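Local coordinates for protein Dye-decolorizing peroxidase (Irpex lacteus, PDB 7D8M) that probably acts as a heme b-dependent peroxidase of the dye-decolorizing (DyP-type) family, an iron-containing oxidoreductase, at residues I32-A35 against T36-K39; A141-G144 against D145-I149; A156-P159 against G160-G164; P296-L300 against A301-T305. All blocks are in the same frame, centred on the assembly; numbering follows the deposited sequence.

How the contacts relate
Each of the four contacts is local, joining residues a few positions apart where the chain turns, and they follow one another in sequence. Contacts 1 and 2 are true neighbours: their centres lie 9 Å apart, the two turns hydrogen-bond through Asn33 N and Ala146 O at 2.8 Å, and Phe38 stacks on Phe143. Contact 3 follows at the far end of strand 147-156, its centre 33 Å from that of contact 2, and brings the Arg158 side chain to about 10 Å from the heme. Contact 4 lies across the chain's centre from the first pair, its centre 58 Å from both; its Leu300 side chain is about 14 Å from the heme.

Contact 1. Residues I32-A35 against T36-K39; sequences INNA and TAFK
An N-terminal helix cap, with a hydrophobic contact beside it, joins Asn34 to Ala37 and Ile32 to Phe38 where strand 24-32 turns into helix 35-49. Asn34 occupies the N-cap: with CG anti to its backbone N (chi1 -173°), OD1 swings back over the first turn and accepts from Ala37 N at 2.9 Å. That N-H points almost straight at the oxygen (174°), although it comes from above the amide plane. The helical bonds start at once, Phe38 N to Asn34 O and Lys39 N to Ala35 O, each 2.8 Å long. The Lys39 stem runs past Ala35 O, its CG 3.2 Å from that oxygen, before NZ goes on to the carbonyls of Ala450 and Leu80.

On the buried side, Ile32 crosses Phe38 at about a right angle. Its CD1 stands over the middle of the ring, 4.0 Å from the centroid and 8° off the normal, a CH-pi contact made square to the face. The other branch, CG2, rests on Phe38 CB, also at 4.0 Å. Phe38 in turn stacks on Phe143, so the ring belongs to a wider aromatic cluster. With only an alanine in place of Ile32, this face of Phe38 would probably lose its cover and the ring be freer to shift. The cap supplies an acceptor for a first-turn N-H that has no carbonyl ahead of it in the helix, a textbook Asn N-cap, here at the strand-to-helix turn of the ferredoxin-like dimeric alpha+beta barrel domain.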
loop_
_atom_site.group_PDB
_atom_site.type_symbol
_atom_site.label_atom_id
_atom_site.label_comp_id
_atom_site.label_asym_id
_atom_site.label_seq_id
_atom_site.Cartn_x
_atom_site.Cartn_y
_atom_site.Cartn_z
ATOM N N ILE A 32 13.608 6.247 19.879
ATOM C CA ILE A 32 13.948 7.518 20.514
ATOM C C ILE A 32 14.631 7.228 21.845
ATOM O O ILE A 32 14.028 6.622 22.740
ATOM C CB ILE A 32 12.706 8.402 20.702
ATOM C CG1 ILE A 32 12.064 8.685 19.344
ATOM C CG2 ILE A 32 13.077 9.704 21.400
ATOM C CD1 ILE A 32 10.842 9.562 19.408
ATOM N N ASN A 33 15.892 7.657 21.971
ATOM C CA ASN A 33 16.664 7.503 23.204
ATOM C C ASN A 33 16.556 8.703 24.147
ATOM O O ASN A 33 16.570 8.518 25.368
ATOM C CB ASN A 33 18.141 7.277 22.877
ATOM C CG ASN A 33 18.375 6.020 22.083
ATOM O OD1 ASN A 33 17.703 5.016 22.293
ATOM N ND2 ASN A 33 19.356 6.058 21.177
ATOM N N ASN A 34 16.448 9.922 23.621
ATOM C CA ASN A 34 16.393 11.134 24.442
ATOM C C ASN A 34 15.323 12.059 23.870
ATOM O O ASN A 34 15.549 12.731 22.855
ATOM C CB ASN A 34 17.757 11.819 24.486
ATOM C CG ASN A 34 17.804 12.995 25.457
ATOM O OD1 ASN A 34 16.905 13.842 25.495
ATOM N ND2 ASN A 34 18.875 13.059 26.235
ATOM N N ALA A 35 14.168 12.113 24.535
ATOM C CA ALA A 35 13.045 12.877 23.999
ATOM C C ALA A 35 13.383 14.359 23.882
ATOM O O ALA A 35 13.078 14.993 22.863
ATOM C CB ALA A 35 11.805 12.675 24.872
ATOM N N THR A 36 14.024 14.927 24.914
ATOM C CA THR A 36 14.339 16.353 24.892
ATOM C C THR A 36 15.253 16.697 23.721
ATOM O O THR A 36 15.003 17.659 22.987
ATOM C CB THR A 36 14.977 16.785 26.218
ATOM O OG1 THR A 36 14.073 16.524 27.301
ATOM C CG2 THR A 36 15.289 18.271 26.184
ATOM N N ALA A 37 16.319 15.915 23.530
ATOM C CA ALA A 37 17.226 16.163 22.413
ATOM C C ALA A 37 16.565 15.865 21.069
ATOM O O ALA A 37 16.858 16.533 20.066
ATOM C CB ALA A 37 18.500 15.333 22.579
ATOM N N PHE A 38 15.669 14.879 21.030
ATOM C CA PHE A 38 14.976 14.571 19.784
ATOM C C PHE A 38 14.059 15.716 19.372
ATOM O O PHE A 38 14.129 16.199 18.237
ATOM C CB PHE A 38 14.196 13.263 19.936
ATOM C CG PHE A 38 13.638 12.736 18.643
ATOM C CD1 PHE A 38 12.407 13.165 18.179
ATOM C CD2 PHE A 38 14.341 11.796 17.905
ATOM C CE1 PHE A 38 11.884 12.662 16.997
ATOM C CE2 PHE A 38 13.836 11.306 16.715
ATOM C CZ PHE A 38 12.607 11.739 16.266
ATOM N N LYS A 39 13.210 16.184 20.292
ATOM C CA LYS A 39 12.332 17.312 19.989
ATOM C C LYS A 39 13.128 18.539 19.545
ATOM O O LYS A 39 12.717 19.254 18.619
ATOM C CB LYS A 39 11.472 17.646 21.208
ATOM C CG LYS A 39 10.571 16.507 21.671
ATOM C CD LYS A 39 9.791 16.873 22.935
ATOM C CE LYS A 39 8.491 16.068 23.041
ATOM N NZ LYS A 39 7.519 16.663 24.005
#

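Contact 2. Residues A141-G144 against D145-I149; sequences AKFG and DAWTI
The turn that ends helix 129-143 and leads into strand 147-156 is a helix-to-strand connection, and Phe143 and Trp147 pack against each other across it. Gly144 is the first residue to leave the helical conformation, with positive phi; a CB here would collide with Asp145 N. Beyond it the chain closes a short turn through Ala146 N, which donates to Phe143 O at 3.0 Å.

Phe143 approaches the indole from one face. Its CB sits over the five-membered ring, 3.6 Å from the centroid and 12° off the normal, in a CH-pi contact. Farther out, the phenyl ring leans obliquely over the six-membered ring, with the planes at 35°. Phe143 CD2 comes to 3.6 Å from Trp147 CD2. Trp147 CG stands between its own backbone N and carbonyl carbon (chi1 79°), which folds the indole back toward the helix end. Ile149 CG1 lies against the opposite face, toward its rim, so the indole is held between two apolar groups. At its edge, in the ring plane, a water accepts from Trp147 NE1 at 3.2 Å and lies 2.7 Å from Gly144 O, tying the indole to the turn; Asn140 OD1 adds a weak bond to NE1.

Around this pair, Phe143 touches Val41 and Ala146 touches Ala37, both of helix 35-49, while Trp147 meets Phe30 and Val28 of the adjacent antiparallel strand 24-32 and Leu139 of helix 129-143.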
loop_
_atom_site.group_PDB
_atom_site.type_symbol
_atom_site.label_atom_id
_atom_site.label_comp_id
_atom_site.label_asym_id
_atom_site.label_seq_id
_atom_site.Cartn_x
_atom_site.Cartn_y
_atom_site.Cartn_z
ATOM N N ALA A 141 23.758 12.737 12.070
ATOM C CA ALA A 141 24.665 13.722 12.652
ATOM C C ALA A 141 23.931 14.638 13.622
ATOM O O ALA A 141 24.446 14.940 14.705
ATOM C CB ALA A 141 25.330 14.544 11.545
ATOM N N LYS A 142 22.717 15.071 13.255
ATOM C CA LYS A 142 21.964 16.007 14.081
ATOM C C LYS A 142 21.370 15.327 15.309
ATOM O O LYS A 142 21.402 15.894 16.404
ATOM C CB LYS A 142 20.855 16.666 13.261
ATOM C CG LYS A 142 21.316 17.465 12.061
ATOM C CD LYS A 142 20.165 18.323 11.553
ATOM C CE LYS A 142 20.390 18.828 10.143
ATOM N NZ LYS A 142 21.635 19.627 10.008
ATOM N N PHE A 143 20.807 14.121 15.155
ATOM C CA PHE A 143 20.242 13.450 16.319
ATOM C C PHE A 143 21.330 12.922 17.237
ATOM O O PHE A 143 21.171 12.930 18.462
ATOM C CB PHE A 143 19.308 12.309 15.882
ATOM C CG PHE A 143 17.953 12.783 15.431
ATOM C CD1 PHE A 143 17.130 13.495 16.293
ATOM C CD2 PHE A 143 17.504 12.524 14.142
ATOM C CE1 PHE A 143 15.885 13.949 15.884
ATOM C CE2 PHE A 143 16.259 12.962 13.727
ATOM C CZ PHE A 143 15.448 13.676 14.595
ATOM N N GLY A 144 22.441 12.458 16.672
ATOM C CA GLY A 144 23.481 11.875 17.509
ATOM C C GLY A 144 22.951 10.707 18.318
ATOM O O GLY A 144 22.248 9.830 17.805
ATOM N N ASP A 145 23.279 10.696 19.606
ATOM C CA ASP A 145 22.844 9.626 20.494
ATOM C C ASP A 145 21.372 9.727 20.877
ATOM O O ASP A 145 20.876 8.838 21.572
ATOM C CB ASP A 145 23.700 9.617 21.760
ATOM C CG ASP A 145 25.142 9.245 21.480
ATOM O OD1 ASP A 145 25.668 9.665 20.427
ATOM O OD2 ASP A 145 25.753 8.534 22.311
ATOM N N ALA A 146 20.666 10.773 20.448
ATOM C CA ALA A 146 19.269 10.935 20.832
ATOM C C ALA A 146 18.355 9.907 20.165
ATOM O O ALA A 146 17.213 9.729 20.604
ATOM C CB ALA A 146 18.802 12.350 20.504
ATOM N N TRP A 147 18.826 9.221 19.128
ATOM C CA TRP A 147 18.037 8.162 18.506
ATOM C C TRP A 147 18.937 6.988 18.156
ATOM O O TRP A 147 20.164 7.067 18.226
ATOM C CB TRP A 147 17.302 8.677 17.259
ATOM C CG TRP A 147 18.151 8.798 16.005
ATOM C CD1 TRP A 147 19.521 8.807 15.918
ATOM C CD2 TRP A 147 17.667 8.938 14.663
ATOM N NE1 TRP A 147 19.912 8.925 14.606
ATOM C CE2 TRP A 147 18.794 9.012 13.816
ATOM C CE3 TRP A 147 16.389 8.987 14.093
ATOM C CZ2 TRP A 147 18.679 9.139 12.432
ATOM C CZ3 TRP A 147 16.278 9.124 12.718
ATOM C CH2 TRP A 147 17.412 9.193 11.904
ATOM N N THR A 148 18.307 5.890 17.757
ATOM C CA THR A 148 18.991 4.759 17.156
ATOM C C THR A 148 18.212 4.367 15.910
ATOM O O THR A 148 16.990 4.216 15.971
ATOM C CB THR A 148 19.066 3.566 18.122
ATOM O OG1 THR A 148 19.762 3.958 19.311
ATOM C CG2 THR A 148 19.795 2.390 17.475
ATOM N N ILE A 149 18.898 4.247 14.782
ATOM C CA ILE A 149 18.270 3.661 13.606
ATOM C C ILE A 149 18.237 2.157 13.816
ATOM O O ILE A 149 19.283 1.523 13.987
ATOM C CB ILE A 149 19.020 4.032 12.319
ATOM C CG1 ILE A 149 18.833 5.520 12.027
ATOM C CG2 ILE A 149 18.516 3.153 11.141
ATOM C CD1 ILE A 149 19.793 6.084 10.981
HETATM O O HOH W 1 23.029 8.949 15.322
#

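Contact 3. Residues A156-P159 against G160-G164; sequences AARP and GNEKG
Charge pairing leads this contact: Arg158 and Glu162 lie side by side, pointing the same way, with NH1 of the arginine 3.0 Å from OE1 of the glutamate in a salt bridge. The guanidinium and carboxylate planes are only 25° apart. Glu162 reaches this place by bending at its second torsion (chi2 -65°), which lays its aliphatic part against the arginine. CB stands over the middle of one guanidinium face, 3.6 Å above the plane, and CG lies over the same face, 3.4 Å from Arg158 NH2. The arginine has further partners, since NH2 pairs with Glu343 and NH1 also reaches the carbonyl of Glu166.

Hydrogen bonds to the backbone form the second group. Lys163 curls back through bends at its third and fourth torsions, and its NZ donates to Arg158 O at 2.9 Å from above the carbonyl plane; Asp23 supplies this ammonium with a carboxylate. Glu162 N donates to Pro159 O at 3.1 Å, and Lys163 N to Gly160 O at 3.0 Å, coiling the 3-10 turn around Asn161 and Glu162. A water accepts from Arg158 N at 2.9 Å and, weakly, from Gly164 N.

A leucine in place of Arg158 would probably leave Glu162 and Glu343 without their shared cation and this turn less firmly joined to the residues around Glu343. Each cation has a carboxylate partner, which probably helps to hold the turn in place where the chain leaves strand 147-156, tied to Glu343 and Glu166 through Arg158 and to Asp23 through Lys163.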
loop_
_atom_site.group_PDB
_atom_site.type_symbol
_atom_site.label_atom_id
_atom_site.label_comp_id
_atom_site.label_asym_id
_atom_site.label_seq_id
_atom_site.Cartn_x
_atom_site.Cartn_y
_atom_site.Cartn_z
ATOM N N ALA A 156 13.582 0.934 -4.532
ATOM C CA ALA A 156 13.863 1.592 -5.802
ATOM C C ALA A 156 12.875 1.133 -6.859
ATOM O O ALA A 156 12.476 -0.038 -6.882
ATOM C CB ALA A 156 15.296 1.303 -6.262
ATOM N N ALA A 157 12.473 2.061 -7.725
ATOM C CA ALA A 157 11.666 1.679 -8.874
ATOM C C ALA A 157 12.456 0.730 -9.767
ATOM O O ALA A 157 13.682 0.830 -9.883
ATOM C CB ALA A 157 11.223 2.908 -9.675
ATOM N N ARG A 158 11.743 -0.211 -10.391
ATOM C CA ARG A 158 12.395 -1.178 -11.252
ATOM C C ARG A 158 12.901 -0.483 -12.514
ATOM O O ARG A 158 12.436 0.603 -12.860
ATOM C CB ARG A 158 11.427 -2.321 -11.573
ATOM C CG ARG A 158 11.113 -3.149 -10.324
ATOM C CD ARG A 158 10.348 -4.431 -10.641
ATOM N NE ARG A 158 10.987 -5.184 -11.714
ATOM C CZ ARG A 158 10.328 -5.875 -12.639
ATOM N NH1 ARG A 158 8.996 -5.909 -12.641
ATOM N NH2 ARG A 158 11.002 -6.539 -13.567
ATOM N N PRO A 159 13.872 -1.076 -13.209
ATOM C CA PRO A 159 14.549 -0.355 -14.292
ATOM C C PRO A 159 13.859 -0.488 -15.645
ATOM O O PRO A 159 13.104 -1.428 -15.914
ATOM C CB PRO A 159 15.939 -1.008 -14.323
ATOM C CG PRO A 159 15.692 -2.418 -13.864
ATOM C CD PRO A 159 14.528 -2.366 -12.906
ATOM N N GLY A 160 14.122 0.504 -16.494
ATOM C CA GLY A 160 13.720 0.409 -17.893
ATOM C C GLY A 160 12.217 0.384 -18.079
ATOM O O GLY A 160 11.472 1.126 -17.429
ATOM N N ASN A 161 11.757 -0.486 -18.986
ATOM C CA ASN A 161 10.323 -0.558 -19.255
ATOM C C ASN A 161 9.542 -1.214 -18.123
ATOM O O ASN A 161 8.313 -1.281 -18.210
ATOM C CB ASN A 161 10.041 -1.286 -20.585
ATOM C CG ASN A 161 10.641 -2.696 -20.654
ATOM O OD1 ASN A 161 10.976 -3.314 -19.638
ATOM N ND2 ASN A 161 10.773 -3.210 -21.877
ATOM N N GLU A 162 10.207 -1.697 -17.076
ATOM C CA GLU A 162 9.514 -2.185 -15.891
ATOM C C GLU A 162 9.398 -1.120 -14.804
ATOM O O GLU A 162 8.904 -1.423 -13.712
ATOM C CB GLU A 162 10.216 -3.431 -15.329
ATOM C CG GLU A 162 10.092 -4.667 -16.197
ATOM C CD GLU A 162 8.662 -5.167 -16.312
ATOM O OE1 GLU A 162 7.918 -5.105 -15.312
ATOM O OE2 GLU A 162 8.273 -5.625 -17.407
ATOM N N LYS A 163 9.839 0.110 -15.073
ATOM C CA LYS A 163 9.636 1.191 -14.117
ATOM C C LYS A 163 8.145 1.402 -13.895
ATOM O O LYS A 163 7.356 1.424 -14.846
ATOM C CB LYS A 163 10.290 2.479 -14.610
ATOM C CG LYS A 163 10.434 3.543 -13.525
ATOM C CD LYS A 163 11.562 4.526 -13.833
ATOM C CE LYS A 163 12.887 3.823 -14.169
ATOM N NZ LYS A 163 13.587 3.228 -12.985
ATOM N N GLY A 164 7.753 1.521 -12.632
ATOM C CA GLY A 164 6.353 1.575 -12.287
ATOM C C GLY A 164 5.693 0.228 -12.080
ATOM O O GLY A 164 4.578 0.182 -11.547
HETATM O O HOH W 2 8.813 0.034 -10.395
#

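Contact 4. Residues P296-L300 against A301-T305; sequences PGSDL and ATDQT
Asp303 meets Ser298 across an alpha turn that is followed by an Asx turn at Asp303, in the long connection between helices 279-283 and 312-316. Following Asp303 outward, CB lies 3.3 Å from Ser298 OG and equally near Asp299 O. With CG set anti to the backbone N (chi1 -172°), the carboxylate is directed back across the turn. Its two oxygens then have different tasks. OD2 accepts from Ser298 OG at 2.6 Å through its anti lone pair, the one facing away from OD1, and also pairs with Arg306 NH1 in a salt bridge. OD1 makes the Asx turn by accepting from Thr305 N at 3.0 Å, from above the carboxylate plane. Thus one carboxylate joins the start of the turn to the residues that follow it, and the positive charge of Arg306 would be expected to help keep it ionised.

The turn itself closes on Asp299 O, which takes two backbone donors: Thr302 N at 3.0 Å and Asp303 N at 2.8 Å, the latter nearly in line with the carbonyl. The Asp299 side chain adds another bond, its OD1 accepting from Ala301 N at 2.9 Å from above the carboxylate plane. This oxygen also touches Ala301 CB, while Thr302 OG1 packs against Asp299 CB. Leu300 O reaches Lys390 NZ, fastening the bend to a neighbouring loop. At the far end of Asp303, OD1 gains its second donor, the hydroxyl OG1 of Thr305, which arrives on the syn side at 2.7 Å, only 15° out of the carboxylate plane.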
loop_
_atom_site.group_PDB
_atom_site.type_symbol
_atom_site.label_atom_id
_atom_site.label_comp_id
_atom_site.label_asym_id
_atom_site.label_seq_id
_atom_site.Cartn_x
_atom_site.Cartn_y
_atom_site.Cartn_z
ATOM N N PRO A 296 -23.474 -4.889 -19.857
ATOM C CA PRO A 296 -24.790 -5.261 -20.402
ATOM C C PRO A 296 -24.930 -6.772 -20.483
ATOM O O PRO A 296 -24.019 -7.471 -20.930
ATOM C CB PRO A 296 -24.796 -4.615 -21.795
ATOM C CG PRO A 296 -23.342 -4.254 -22.083
ATOM C CD PRO A 296 -22.747 -3.960 -20.740
ATOM N N GLY A 297 -26.059 -7.281 -19.994
ATOM C CA GLY A 297 -26.374 -8.695 -20.072
ATOM C C GLY A 297 -25.651 -9.579 -19.084
ATOM O O GLY A 297 -25.718 -10.805 -19.202
ATOM N N SER A 298 -24.972 -9.007 -18.104
ATOM C CA SER A 298 -24.134 -9.772 -17.197
ATOM C C SER A 298 -24.671 -9.625 -15.779
ATOM O O SER A 298 -24.957 -8.508 -15.330
ATOM C CB SER A 298 -22.678 -9.291 -17.297
ATOM O OG SER A 298 -21.910 -9.810 -16.236
ATOM N N ASP A 299 -24.795 -10.749 -15.080
ATOM C CA ASP A 299 -25.286 -10.765 -13.706
ATOM C C ASP A 299 -24.098 -10.587 -12.763
ATOM O O ASP A 299 -23.253 -11.482 -12.652
ATOM C CB ASP A 299 -26.025 -12.075 -13.421
ATOM C CG ASP A 299 -26.723 -12.073 -12.070
ATOM O OD1 ASP A 299 -26.481 -11.142 -11.265
ATOM O OD2 ASP A 299 -27.515 -13.007 -11.812
ATOM N N LEU A 300 -24.054 -9.437 -12.067
ATOM C CA LEU A 300 -22.998 -9.168 -11.091
ATOM C C LEU A 300 -22.920 -10.246 -10.024
ATOM O O LEU A 300 -21.857 -10.455 -9.430
ATOM C CB LEU A 300 -23.228 -7.813 -10.410
ATOM C CG LEU A 300 -22.747 -6.567 -11.123
ATOM C CD1 LEU A 300 -23.170 -5.336 -10.347
ATOM C CD2 LEU A 300 -21.244 -6.626 -11.262
ATOM N N ALA A 301 -24.036 -10.922 -9.746
ATOM C CA ALA A 301 -24.051 -11.941 -8.706
ATOM C C ALA A 301 -23.360 -13.231 -9.122
ATOM O O ALA A 301 -22.983 -14.010 -8.241
ATOM C CB ALA A 301 -25.489 -12.261 -8.290
ATOM N N THR A 302 -23.204 -13.500 -10.430
ATOM C CA THR A 302 -22.668 -14.792 -10.866
ATOM C C THR A 302 -21.553 -14.730 -11.904
ATOM O O THR A 302 -20.776 -15.688 -11.983
ATOM C CB THR A 302 -23.785 -15.700 -11.434
ATOM O OG1 THR A 302 -24.344 -15.101 -12.605
ATOM C CG2 THR A 302 -24.888 -15.944 -10.406
ATOM N N ASP A 303 -21.433 -13.664 -12.687
ATOM C CA ASP A 303 -20.572 -13.676 -13.866
ATOM C C ASP A 303 -19.116 -13.390 -13.495
ATOM O O ASP A 303 -18.748 -12.244 -13.221
ATOM C CB ASP A 303 -21.062 -12.651 -14.881
ATOM C CG ASP A 303 -20.322 -12.741 -16.204
ATOM O OD1 ASP A 303 -19.662 -13.772 -16.469
ATOM O OD2 ASP A 303 -20.414 -11.779 -16.988
ATOM N N GLN A 304 -18.268 -14.416 -13.555
ATOM C CA GLN A 304 -16.834 -14.226 -13.395
ATOM C C GLN A 304 -16.071 -14.394 -14.700
ATOM O O GLN A 304 -14.852 -14.600 -14.668
ATOM C CB GLN A 304 -16.281 -15.190 -12.354
ATOM C CG GLN A 304 -17.074 -15.206 -11.066
ATOM C CD GLN A 304 -16.412 -16.060 -10.018
ATOM O OE1 GLN A 304 -15.402 -15.664 -9.438
ATOM N NE2 GLN A 304 -16.973 -17.248 -9.768
ATOM N N THR A 305 -16.757 -14.312 -15.847
ATOM C CA THR A 305 -16.071 -14.536 -17.119
ATOM C C THR A 305 -15.137 -13.382 -17.474
ATOM O O THR A 305 -14.167 -13.582 -18.212
ATOM C CB THR A 305 -17.076 -14.766 -18.255
ATOM O OG1 THR A 305 -17.892 -13.598 -18.445
ATOM C CG2 THR A 305 -17.952 -15.984 -17.961
#